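Alpha-galactosidase (Thermus thermophilus, PDB 6LCJ) probably hydrolyses terminal alpha-galactosidic bonds in galactose-containing oligosaccharides, working as a hexameric glycosidase of family GH36. Local coordinates at residues H48-A56 / G352-A360; D402-F410 / L440-F451. All blocks are in the same frame, centred on the assembly; numbering follows the deposited sequence.

Contact 1. Residues H48-A56 / G352-A360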
# COMPACT_ATOMS: atom_id res chain seq x y z
N HIS E 48 -30.38 15.45 7.84
CA HIS E 48 -30.39 16.35 8.99
C HIS E 48 -29.10 16.20 9.81
O HIS E 48 -28.88 15.18 10.47
CB HIS E 48 -31.60 16.12 9.88
CG HIS E 48 -31.71 17.15 10.94
ND1 HIS E 48 -31.54 16.87 12.28
CD2 HIS E 48 -31.86 18.50 10.85
CE1 HIS E 48 -31.62 17.99 12.97
NE2 HIS E 48 -31.82 18.99 12.13
N GLY E 49 -28.27 17.24 9.79
CA GLY E 49 -27.04 17.22 10.58
C GLY E 49 -27.30 17.31 12.08
O GLY E 49 -28.38 17.66 12.56
N TRP E 50 -26.24 17.02 12.84
CA TRP E 50 -26.37 16.80 14.27
C TRP E 50 -26.60 18.10 15.04
O TRP E 50 -27.45 18.15 15.93
CB TRP E 50 -25.13 16.12 14.80
CG TRP E 50 -25.20 15.73 16.25
CD1 TRP E 50 -26.27 15.19 16.91
CD2 TRP E 50 -24.15 15.84 17.21
NE1 TRP E 50 -25.95 14.96 18.22
CE2 TRP E 50 -24.65 15.34 18.43
CE3 TRP E 50 -22.82 16.30 17.15
CZ2 TRP E 50 -23.88 15.29 19.59
CZ3 TRP E 50 -22.05 16.24 18.29
CH2 TRP E 50 -22.58 15.74 19.50
N GLN E 51 -25.80 19.12 14.76
CA GLN E 51 -25.78 20.32 15.59
C GLN E 51 -26.01 21.57 14.74
O GLN E 51 -26.20 21.50 13.51
CB GLN E 51 -24.46 20.40 16.39
CG GLN E 51 -23.20 20.21 15.58
CD GLN E 51 -22.19 21.33 15.80
OE1 GLN E 51 -22.56 22.50 15.88
NE2 GLN E 51 -20.90 20.97 15.89
N SER E 52 -26.01 22.72 15.41
CA SER E 52 -26.32 24.01 14.79
C SER E 52 -25.59 24.22 13.47
O SER E 52 -26.22 24.52 12.45
CB SER E 52 -25.96 25.14 15.76
OG SER E 52 -26.86 25.15 16.86
N TRP E 53 -24.27 24.06 13.47
CA TRP E 53 -23.46 24.34 12.29
C TRP E 53 -23.57 23.23 11.24
O TRP E 53 -23.20 23.46 10.08
CB TRP E 53 -21.99 24.55 12.70
CG TRP E 53 -21.84 25.56 13.81
CD1 TRP E 53 -22.59 26.69 13.98
CD2 TRP E 53 -20.92 25.52 14.91
NE1 TRP E 53 -22.19 27.36 15.11
CE2 TRP E 53 -21.17 26.67 15.70
CE3 TRP E 53 -19.90 24.64 15.30
CZ2 TRP E 53 -20.43 26.95 16.87
CZ3 TRP E 53 -19.17 24.93 16.47
CH2 TRP E 53 -19.44 26.07 17.23
N SER E 54 -24.08 22.06 11.61
CA SER E 54 -24.10 20.92 10.70
C SER E 54 -25.01 21.17 9.50
O SER E 54 -25.96 21.95 9.56
CB SER E 54 -24.54 19.66 11.44
OG SER E 54 -23.57 19.28 12.39
N LEU E 55 -24.70 20.49 8.40
CA LEU E 55 -25.51 20.61 7.20
C LEU E 55 -26.87 19.95 7.38
O LEU E 55 -26.97 18.79 7.80
CB LEU E 55 -24.80 19.98 6.01
CG LEU E 55 -25.68 20.00 4.75
CD1 LEU E 55 -25.52 21.29 3.98
CD2 LEU E 55 -25.42 18.78 3.86
N ALA E 56 -27.93 20.70 7.07
CA ALA E 56 -29.26 20.15 6.88
C ALA E 56 -29.71 20.51 5.47
O ALA E 56 -29.79 21.70 5.13
CB ALA E 56 -30.24 20.70 7.92
N GLY E 352 -33.69 30.09 22.66
CA GLY E 352 -33.31 30.30 21.28
C GLY E 352 -32.27 29.28 20.87
O GLY E 352 -31.43 28.86 21.68
N LEU E 353 -32.34 28.86 19.60
CA LEU E 353 -31.48 27.81 19.07
C LEU E 353 -30.94 28.24 17.71
O LEU E 353 -31.72 28.52 16.80
CB LEU E 353 -32.23 26.49 18.97
CG LEU E 353 -31.46 25.29 18.40
CD1 LEU E 353 -30.42 24.84 19.37
CD2 LEU E 353 -32.40 24.13 18.07
N ARG E 354 -29.62 28.29 17.58
CA ARG E 354 -29.00 28.50 16.28
C ARG E 354 -29.18 27.25 15.43
O ARG E 354 -28.94 26.14 15.90
CB ARG E 354 -27.53 28.86 16.44
CG ARG E 354 -27.29 30.28 16.98
CD ARG E 354 -27.09 31.30 15.85
NE ARG E 354 -26.23 30.73 14.84
CZ ARG E 354 -24.90 30.83 14.83
NH1 ARG E 354 -24.27 31.54 15.76
NH2 ARG E 354 -24.21 30.23 13.87
N VAL E 355 -29.63 27.43 14.18
CA VAL E 355 -29.94 26.33 13.28
C VAL E 355 -29.04 26.29 12.05
O VAL E 355 -29.25 25.45 11.18
CB VAL E 355 -31.42 26.35 12.84
CG1 VAL E 355 -32.33 26.02 14.00
CG2 VAL E 355 -31.75 27.71 12.27
N GLY E 356 -28.06 27.16 11.95
CA GLY E 356 -27.12 27.10 10.86
C GLY E 356 -25.71 27.52 11.23
O GLY E 356 -25.45 28.08 12.30
N PRO E 357 -24.78 27.25 10.31
CA PRO E 357 -23.44 27.83 10.41
C PRO E 357 -23.48 29.32 10.68
O PRO E 357 -24.48 30.00 10.39
CB PRO E 357 -22.83 27.55 9.03
CG PRO E 357 -23.58 26.37 8.52
CD PRO E 357 -24.97 26.50 9.06
N ASP E 358 -22.40 29.83 11.24
CA ASP E 358 -22.23 31.27 11.39
C ASP E 358 -22.45 31.98 10.06
O ASP E 358 -21.98 31.55 9.00
CB ASP E 358 -20.82 31.57 11.88
CG ASP E 358 -20.62 31.20 13.31
OD1 ASP E 358 -21.59 30.72 13.97
OD2 ASP E 358 -19.47 31.40 13.78
N VAL E 359 -23.15 33.11 10.12
CA VAL E 359 -23.04 34.04 9.01
C VAL E 359 -21.63 34.60 9.02
O VAL E 359 -20.87 34.43 9.98
CB VAL E 359 -24.09 35.16 9.08
CG1 VAL E 359 -25.49 34.59 8.93
CG2 VAL E 359 -23.93 35.94 10.39
N ALA E 360 -21.26 35.26 7.94
CA ALA E 360 -19.98 35.94 7.84
C ALA E 360 -20.22 37.11 6.92
O ALA E 360 -21.26 37.18 6.25
CB ALA E 360 -18.89 34.99 7.30
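The indole of W53 is set on end against the chain from R354 to D358, offering the edge that carries CD1 and NE1 to it. W53 CD1 lies 3.6 Å from the carbonyl oxygen G356 O, which sits in the plane of the indole. R354 reaches the same edge obliquely: its NH2 comes to 3.7 Å from W53 NE1, with guanidinium and ring planes 47° apart. The D358 side chain runs beside the indole and points the same way, its carboxylate nearly perpendicular to the ring plane. R354 gets there through a chain bent at chi2 (-93°) and chi3 (-43°), which folds the guanidinium back over its own segment. There R354 NH2 bonds G356 O and forms a salt bridge to D358 OD1 at 2.7 Å, nearly in the guanidinium plane and on the anti lone pair of the carboxylate, which restrains the guanidinium's rotation. Over one face of the indole stands Q51 OE1, which also accepts a weak bond from W53 N. P357 rests its CG 3.3 Å from W53 O. S52 OG donates to R354 O, the hydrogen bond that joins the two segments; its 2.5 Å is very short and should be read with caution. S52 and W53 are the central residues of a type I turn from Q51 to S54. The contact docks this N-terminal loop on the C-terminal end of barrel strand 352-354, consistent with a place near the active site, which TIM-barrel glycosidases carry at that end. The loop links strands 44-48 and 56-59 of the seven-stranded antiparallel sheet. F305 meets W53 edge-to-face, Y167 of helix 166-169 touches R354 and D358, strand 398-400 flanks R354 and V355, and helix 380-388 packs against V355 and P357.

Contact 2. Residues D402-F410 / L440-F451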
# COMPACT_ATOMS: atom_id res chain seq x y z
N ASP E 402 -29.08 33.59 12.87
CA ASP E 402 -27.87 34.38 13.07
C ASP E 402 -28.10 35.82 12.61
O ASP E 402 -29.20 36.16 12.17
CB ASP E 402 -26.64 33.75 12.40
CG ASP E 402 -25.39 33.97 13.21
OD1 ASP E 402 -25.47 34.77 14.16
OD2 ASP E 402 -24.34 33.37 12.89
N VAL E 403 -27.10 36.69 12.76
CA VAL E 403 -27.34 38.13 12.68
C VAL E 403 -27.67 38.59 11.26
O VAL E 403 -27.45 37.87 10.28
CB VAL E 403 -26.15 38.93 13.24
CG1 VAL E 403 -25.78 38.41 14.61
CG2 VAL E 403 -24.97 38.86 12.28
N VAL E 404 -28.20 39.80 11.16
CA VAL E 404 -28.52 40.46 9.90
C VAL E 404 -27.52 41.58 9.71
O VAL E 404 -27.26 42.35 10.63
CB VAL E 404 -29.96 41.02 9.90
CG1 VAL E 404 -30.34 41.52 8.52
CG2 VAL E 404 -30.93 39.97 10.39
N TYR E 405 -26.95 41.67 8.51
CA TYR E 405 -26.10 42.80 8.18
C TYR E 405 -26.93 43.89 7.54
O TYR E 405 -27.84 43.62 6.75
CB TYR E 405 -24.97 42.39 7.24
CG TYR E 405 -23.97 41.43 7.84
CD1 TYR E 405 -22.86 41.88 8.54
CD2 TYR E 405 -24.14 40.05 7.69
CE1 TYR E 405 -21.95 40.98 9.09
CE2 TYR E 405 -23.23 39.15 8.23
CZ TYR E 405 -22.15 39.61 8.93
OH TYR E 405 -21.25 38.70 9.44
N PHE E 406 -26.64 45.13 7.92
CA PHE E 406 -27.09 46.32 7.20
C PHE E 406 -25.95 47.17 6.69
O PHE E 406 -26.10 47.85 5.68
CB PHE E 406 -27.99 47.18 8.10
CG PHE E 406 -29.24 46.49 8.51
CD1 PHE E 406 -29.26 45.70 9.66
CD2 PHE E 406 -30.39 46.61 7.75
CE1 PHE E 406 -30.40 45.05 10.04
CE2 PHE E 406 -31.55 45.97 8.12
CZ PHE E 406 -31.56 45.19 9.27
N ARG E 407 -24.80 47.13 7.34
CA ARG E 407 -23.66 47.89 6.88
C ARG E 407 -23.19 47.40 5.51
O ARG E 407 -23.40 46.25 5.12
CB ARG E 407 -22.53 47.80 7.89
CG ARG E 407 -21.99 46.41 8.10
CD ARG E 407 -21.03 46.43 9.27
NE ARG E 407 -19.97 45.44 9.17
CZ ARG E 407 -19.91 44.33 9.90
NH1 ARG E 407 -20.87 44.04 10.78
NH2 ARG E 407 -18.89 43.50 9.75
N THR E 408 -22.58 48.30 4.77
CA THR E 408 -21.77 47.92 3.64
C THR E 408 -20.29 48.14 3.90
O THR E 408 -19.46 47.61 3.15
CB THR E 408 -22.23 48.69 2.39
OG1 THR E 408 -22.52 50.05 2.75
CG2 THR E 408 -23.49 48.06 1.83
N ARG E 409 -19.94 48.88 4.94
CA ARG E 409 -18.54 49.00 5.34
C ARG E 409 -18.15 47.76 6.12
O ARG E 409 -18.94 47.22 6.90
CB ARG E 409 -18.33 50.26 6.19
CG ARG E 409 -18.73 51.53 5.42
CD ARG E 409 -18.62 52.82 6.23
NE ARG E 409 -17.23 53.18 6.48
CZ ARG E 409 -16.77 53.51 7.68
NH1 ARG E 409 -17.60 53.53 8.71
NH2 ARG E 409 -15.48 53.81 7.85
N PHE E 410 -16.92 47.29 5.89
CA PHE E 410 -16.39 46.11 6.56
C PHE E 410 -17.30 44.91 6.35
O PHE E 410 -17.67 44.21 7.28
CB PHE E 410 -16.18 46.40 8.05
CG PHE E 410 -15.34 47.61 8.29
CD1 PHE E 410 -14.01 47.64 7.86
CD2 PHE E 410 -15.88 48.74 8.88
CE1 PHE E 410 -13.23 48.76 8.05
CE2 PHE E 410 -15.11 49.88 9.08
CZ PHE E 410 -13.77 49.88 8.66
N LEU E 440 -22.51 52.47 10.16
CA LEU E 440 -23.66 52.55 9.26
C LEU E 440 -23.74 53.93 8.60
O LEU E 440 -23.59 54.95 9.27
CB LEU E 440 -24.94 52.27 10.03
CG LEU E 440 -25.13 50.90 10.68
CD1 LEU E 440 -26.50 50.84 11.34
CD2 LEU E 440 -24.99 49.81 9.63
N LEU E 441 -23.99 53.95 7.29
CA LEU E 441 -24.40 55.17 6.62
C LEU E 441 -25.80 55.57 7.09
O LEU E 441 -26.53 54.76 7.67
CB LEU E 441 -24.37 54.98 5.10
CG LEU E 441 -23.02 54.57 4.49
CD1 LEU E 441 -23.16 54.22 3.01
CD2 LEU E 441 -21.98 55.64 4.68
N PRO E 442 -26.20 56.84 6.87
CA PRO E 442 -27.56 57.28 7.28
C PRO E 442 -28.70 56.45 6.71
O PRO E 442 -29.65 56.11 7.42
CB PRO E 442 -27.61 58.72 6.78
CG PRO E 442 -26.19 59.17 6.83
CD PRO E 442 -25.33 57.97 6.50
N GLU E 443 -28.65 56.16 5.41
CA GLU E 443 -29.59 55.23 4.79
C GLU E 443 -29.67 53.91 5.55
O GLU E 443 -30.76 53.35 5.72
CB GLU E 443 -29.17 55.00 3.35
CG GLU E 443 -29.92 53.91 2.64
CD GLU E 443 -29.18 52.56 2.61
OE1 GLU E 443 -27.92 52.54 2.49
OE2 GLU E 443 -29.89 51.53 2.72
N GLU E 444 -28.52 53.39 6.01
CA GLU E 444 -28.48 52.10 6.70
C GLU E 444 -29.02 52.18 8.12
O GLU E 444 -29.68 51.25 8.59
CB GLU E 444 -27.04 51.57 6.68
CG GLU E 444 -26.55 51.31 5.24
CD GLU E 444 -25.05 51.06 5.11
OE1 GLU E 444 -24.29 51.36 6.05
OE2 GLU E 444 -24.63 50.58 4.04
N LYS E 445 -28.78 53.30 8.81
CA LYS E 445 -29.35 53.51 10.13
C LYS E 445 -30.86 53.46 10.09
O LYS E 445 -31.50 52.84 10.96
CB LYS E 445 -28.90 54.85 10.69
CG LYS E 445 -27.46 54.88 11.11
CD LYS E 445 -27.15 56.10 11.96
CE LYS E 445 -25.69 56.47 11.79
NZ LYS E 445 -25.01 56.45 13.10
N GLY E 446 -31.46 54.13 9.10
CA GLY E 446 -32.91 54.12 8.98
C GLY E 446 -33.44 52.73 8.69
O GLY E 446 -34.48 52.34 9.22
N ARG E 447 -32.73 51.97 7.86
CA ARG E 447 -33.18 50.62 7.58
C ARG E 447 -33.12 49.74 8.82
O ARG E 447 -34.04 48.96 9.05
CB ARG E 447 -32.36 50.02 6.44
CG ARG E 447 -33.01 50.31 5.12
CD ARG E 447 -32.13 49.94 3.98
NE ARG E 447 -32.01 48.50 3.82
CZ ARG E 447 -30.86 47.85 3.91
NH1 ARG E 447 -29.73 48.52 4.15
NH2 ARG E 447 -30.84 46.53 3.75
N LEU E 448 -32.07 49.88 9.62
CA LEU E 448 -31.95 49.09 10.84
C LEU E 448 -33.09 49.39 11.81
O LEU E 448 -33.70 48.47 12.37
CB LEU E 448 -30.59 49.34 11.51
CG LEU E 448 -30.42 48.73 12.92
CD1 LEU E 448 -30.59 47.18 12.93
CD2 LEU E 448 -29.09 49.15 13.57
N GLU E 449 -33.42 50.67 12.01
CA GLU E 449 -34.51 51.00 12.92
C GLU E 449 -35.85 50.49 12.41
O GLU E 449 -36.65 49.96 13.18
CB GLU E 449 -34.56 52.51 13.17
CG GLU E 449 -35.54 52.91 14.29
CD GLU E 449 -35.38 52.11 15.61
OE1 GLU E 449 -34.29 51.55 15.91
OE2 GLU E 449 -36.36 52.05 16.38
N ALA E 450 -36.14 50.64 11.11
CA ALA E 450 -37.39 50.09 10.61
C ALA E 450 -37.43 48.57 10.74
O ALA E 450 -38.49 47.99 10.96
CB ALA E 450 -37.61 50.52 9.16
N PHE E 451 -36.27 47.92 10.64
CA PHE E 451 -36.20 46.47 10.84
C PHE E 451 -36.59 46.09 12.27
O PHE E 451 -37.42 45.21 12.49
CB PHE E 451 -34.79 46.00 10.48
CG PHE E 451 -34.48 44.57 10.86
CD1 PHE E 451 -34.99 43.50 10.12
CD2 PHE E 451 -33.61 44.29 11.92
CE1 PHE E 451 -34.67 42.19 10.44
CE2 PHE E 451 -33.27 42.98 12.25
CZ PHE E 451 -33.81 41.92 11.51
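F406 turns its CG away from its own carbonyl carbon (chi1 -63°) and F451 swings its CG anti to the backbone N (chi1 169°), so that CZ of the first ring meets the face of the second. F406 CZ lies 3.4 Å from F451 CG; the ring planes are inclined at 59°, an oblique pairing that is neither a stack nor a T. The helix supports one face of the F406 ring, where L448 CA makes a CH-pi contact 4.1 Å from the centroid, almost on the ring normal. L448 CD1 touches F406 CE1, and R447 turns a guanidinium face to F406 CD2, which is 4.0 Å from R447 NH2. V404 CG2 leans obliquely on F451 CZ, while L440 CD2 fills in against the backbone and CB of R407. The polar end of the contact belongs to E444, whose extended side chain passes F406 O and ends at T408. E444 OE2 accepts the T408 hydroxyl, OG1, at 2.5 Å through its syn lone pair. E444 OE1 takes the backbone N of L441, 2.9 Å away, from above the carboxylate plane. An alanine here removes the carboxylate, which would probably leave the T408 hydroxyl and L441 N without this acceptor and the loop less firmly tied to the helix start. T408 OG1 also bonds R409 NE of the second subunit, so E444 backs a residue of the subunit interface. The bond to L441 N, at the N-cap, is one half of a capping box; leucine cannot supply the reciprocal side-chain bond. In the TIM barrel the contact joins the loop after the seventh strand, 398-400, to helix 442-453, which follows the eighth, 431-433.

The two contacts follow one another along the chain, with centres about 24 Å apart. Contact 1 lies about 4 Å from the centre of the chain, contact 2 at the periphery beside the second subunit. They nevertheless meet, because the loops after the neighbouring barrel strands 352-354 and 398-400 run side by side. D402 OD2 is the junction: it forms a salt bridge with R354 NH2 at 3.3 Å and probably a hydrogen bond with V359 N at 3.0 Å. Y405 OH packs on A360. In TIM-barrel glycosidases such loops normally surround the active site, so contact 1 probably borders the sugar pocket, unliganded here, while in contact 2 the neighbouring loop, after strand 398-400, runs outward to the subunit interface.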